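Local coordinates for protein malate dehydrogenase (Entamoeba histolytica, PDB 3I0P) that probably catalyses the NAD-dependent interconversion of malate and oxaloacetate, as a dimeric member of the malate/L-lactate dehydrogenase family, at residues 85-91 with 116-122. Sequence-based numbering, arbitrary orientation.
Sequences VLDGNNG and VVVRNST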
loop_
_atom_site.group_PDB
_atom_site.type_symbol
_atom_site.label_atom_id
_atom_site.label_comp_id
_atom_site.label_asym_id
_atom_site.label_seq_id
_atom_site.Cartn_x
_atom_site.Cartn_y
_atom_site.Cartn_z
ATOM N N VAL A 85 12.671 -14.651 -11.336
ATOM C CA VAL A 85 11.969 -14.039 -12.467
ATOM C C VAL A 85 11.395 -15.145 -13.336
ATOM O O VAL A 85 12.098 -16.087 -13.698
ATOM C CB VAL A 85 12.889 -13.151 -13.344
ATOM C CG1 VAL A 85 12.132 -12.639 -14.585
ATOM C CG2 VAL A 85 13.454 -11.996 -12.544
ATOM N N LEU A 86 10.115 -15.023 -13.664
ATOM C CA LEU A 86 9.459 -15.975 -14.538
ATOM C C LEU A 86 8.978 -15.304 -15.817
ATOM O O LEU A 86 8.485 -14.175 -15.794
ATOM C CB LEU A 86 8.284 -16.650 -13.832
ATOM C CG LEU A 86 8.487 -17.431 -12.525
ATOM C CD1 LEU A 86 7.131 -17.757 -11.906
ATOM C CD2 LEU A 86 9.303 -18.703 -12.724
ATOM N N ASP A 87 9.151 -16.010 -16.931
ATOM C CA ASP A 87 8.516 -15.660 -18.188
ATOM C C ASP A 87 7.242 -16.488 -18.261
ATOM O O ASP A 87 7.290 -17.720 -18.197
ATOM C CB ASP A 87 9.451 -16.006 -19.339
ATOM C CG ASP A 87 8.891 -15.632 -20.698
ATOM O OD1 ASP A 87 7.866 -14.928 -20.780
ATOM O OD2 ASP A 87 9.493 -16.060 -21.711
ATOM N N GLY A 88 6.105 -15.811 -18.375
ATOM C CA GLY A 88 4.800 -16.471 -18.325
ATOM C C GLY A 88 4.425 -17.271 -19.556
ATOM O O GLY A 88 3.441 -18.026 -19.537
ATOM N N ASN A 89 5.204 -17.096 -20.627
ATOM C CA ASN A 89 5.028 -17.831 -21.885
ATOM C C ASN A 89 3.630 -17.673 -22.451
ATOM O O ASN A 89 3.111 -18.569 -23.123
ATOM C CB ASN A 89 5.375 -19.311 -21.699
ATOM C CG ASN A 89 6.851 -19.534 -21.511
ATOM O OD1 ASN A 89 7.669 -18.930 -22.201
ATOM N ND2 ASN A 89 7.208 -20.401 -20.571
ATOM N N ASN A 90 3.029 -16.519 -22.153
ATOM C CA ASN A 90 1.671 -16.160 -22.587
ATOM C C ASN A 90 0.593 -17.106 -22.027
ATOM O O ASN A 90 -0.495 -17.236 -22.593
ATOM C CB ASN A 90 1.594 -15.994 -24.127
ATOM C CG ASN A 90 0.219 -15.527 -24.614
ATOM O OD1 ASN A 90 -0.333 -16.092 -25.548
ATOM N ND2 ASN A 90 -0.332 -14.509 -23.982
ATOM N N GLY A 91 0.891 -17.743 -20.896
ATOM C CA GLY A 91 -0.088 -18.606 -20.228
ATOM C C GLY A 91 -1.141 -17.850 -19.426
ATOM O O GLY A 91 -1.207 -16.615 -19.456
ATOM N N VAL A 116 8.717 -13.550 -6.121
ATOM C CA VAL A 116 8.741 -14.035 -7.480
ATOM C C VAL A 116 8.016 -13.034 -8.334
ATOM O O VAL A 116 6.917 -12.605 -7.979
ATOM C CB VAL A 116 8.106 -15.424 -7.592
ATOM C CG1 VAL A 116 7.922 -15.812 -9.038
ATOM C CG2 VAL A 116 8.983 -16.445 -6.882
ATOM N N VAL A 117 8.642 -12.630 -9.437
ATOM C CA VAL A 117 7.996 -11.717 -10.388
ATOM C C VAL A 117 7.749 -12.401 -11.735
ATOM O O VAL A 117 8.432 -13.365 -12.087
ATOM C CB VAL A 117 8.771 -10.373 -10.556
ATOM C CG1 VAL A 117 8.783 -9.607 -9.241
ATOM C CG2 VAL A 117 10.192 -10.610 -11.060
ATOM N N VAL A 118 6.758 -11.907 -12.472
ATOM C CA VAL A 118 6.355 -12.529 -13.727
ATOM C C VAL A 118 6.245 -11.485 -14.830
ATOM O O VAL A 118 5.703 -10.399 -14.603
ATOM C CB VAL A 118 4.986 -13.264 -13.592
ATOM C CG1 VAL A 118 4.610 -13.932 -14.891
ATOM C CG2 VAL A 118 5.018 -14.290 -12.454
ATOM N N ARG A 119 6.783 -11.821 -16.007
ATOM C CA ARG A 119 6.516 -11.085 -17.251
ATOM C C ARG A 119 5.793 -11.973 -18.283
ATOM O O ARG A 119 5.754 -13.206 -18.137
ATOM C CB ARG A 119 7.813 -10.521 -17.850
ATOM C CG ARG A 119 8.695 -11.546 -18.551
ATOM C CD ARG A 119 9.648 -10.918 -19.586
ATOM N NE ARG A 119 10.660 -11.888 -19.999
ATOM C CZ ARG A 119 11.896 -11.973 -19.500
ATOM N NH1 ARG A 119 12.332 -11.120 -18.572
ATOM N NH2 ARG A 119 12.716 -12.915 -19.942
ATOM N N ASN A 120 5.233 -11.343 -19.321
ATOM C CA ASN A 120 4.611 -12.060 -20.445
ATOM C C ASN A 120 3.542 -13.045 -19.939
ATOM O O ASN A 120 3.540 -14.236 -20.264
ATOM C CB ASN A 120 5.702 -12.712 -21.323
ATOM C CG ASN A 120 5.146 -13.511 -22.525
ATOM O OD1 ASN A 120 4.151 -13.142 -23.151
ATOM N ND2 ASN A 120 5.818 -14.608 -22.848
ATOM N N SER A 121 2.642 -12.514 -19.116
ATOM C CA SER A 121 1.532 -13.268 -18.553
ATOM C C SER A 121 0.207 -12.636 -18.984
ATOM O O SER A 121 0.189 -11.661 -19.744
ATOM C CB SER A 121 1.637 -13.301 -17.028
ATOM O OG SER A 121 0.686 -14.186 -16.456
ATOM N N THR A 122 -0.897 -13.193 -18.502
ATOM C CA THR A 122 -2.217 -12.689 -18.849
ATOM C C THR A 122 -3.034 -12.454 -17.583
ATOM O O THR A 122 -2.522 -12.640 -16.478
ATOM C CB THR A 122 -2.967 -13.644 -19.816
ATOM O OG1 THR A 122 -3.047 -14.956 -19.239
ATOM C CG2 THR A 122 -2.248 -13.725 -21.166
HETATM O O HOH W 1 1.543 -12.799 -22.210
#
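Leu86 lays its CD1 methyl against CG1 of Val116 at 3.6 Å and also reaches CG2 of Val118. Its CG stands anti to the carbonyl carbon (chi1 -58°), which carries the branch back toward Val116. Helix 93-111 covers Val116 and Val118 on this face. On the other face, CG2 of Val85 meets CG2 of Val117 at 3.8 Å, and Phe294 of the second subunit packs on both valines. The two strands run parallel. Both backbone polar atoms of Leu86 are used: its N donates to Val117 O and its O accepts from Arg119 N. Gly88 N extends the ladder to Arg119 O. The strands belong to a beta-alpha-beta unit, strand 83-87, helix 93-111 and strand 113-121, within a mixed sheet. Beyond the ladder, Asn120 and Ser121 form a G1 bulge opposite Leu282. Asn120 ND2 donates to Asp87 OD1 at 2.9 Å, on the syn side, with the carboxylate and amide planes 39° apart. The Arg119 guanidinium lies obliquely near this carboxylate, with NE 4.2 Å from OD1 of Asp87, too far for a salt bridge; its NH1 bonds to Ser262 O. Residues 88-91 make a type I' turn, whose Asn90 N donates to Asn120 O at 3.0 Å. One water accepts from Asn90 ND2, which also bonds to Met67 O, and donates to Asn120 OD1 and Ser121 O.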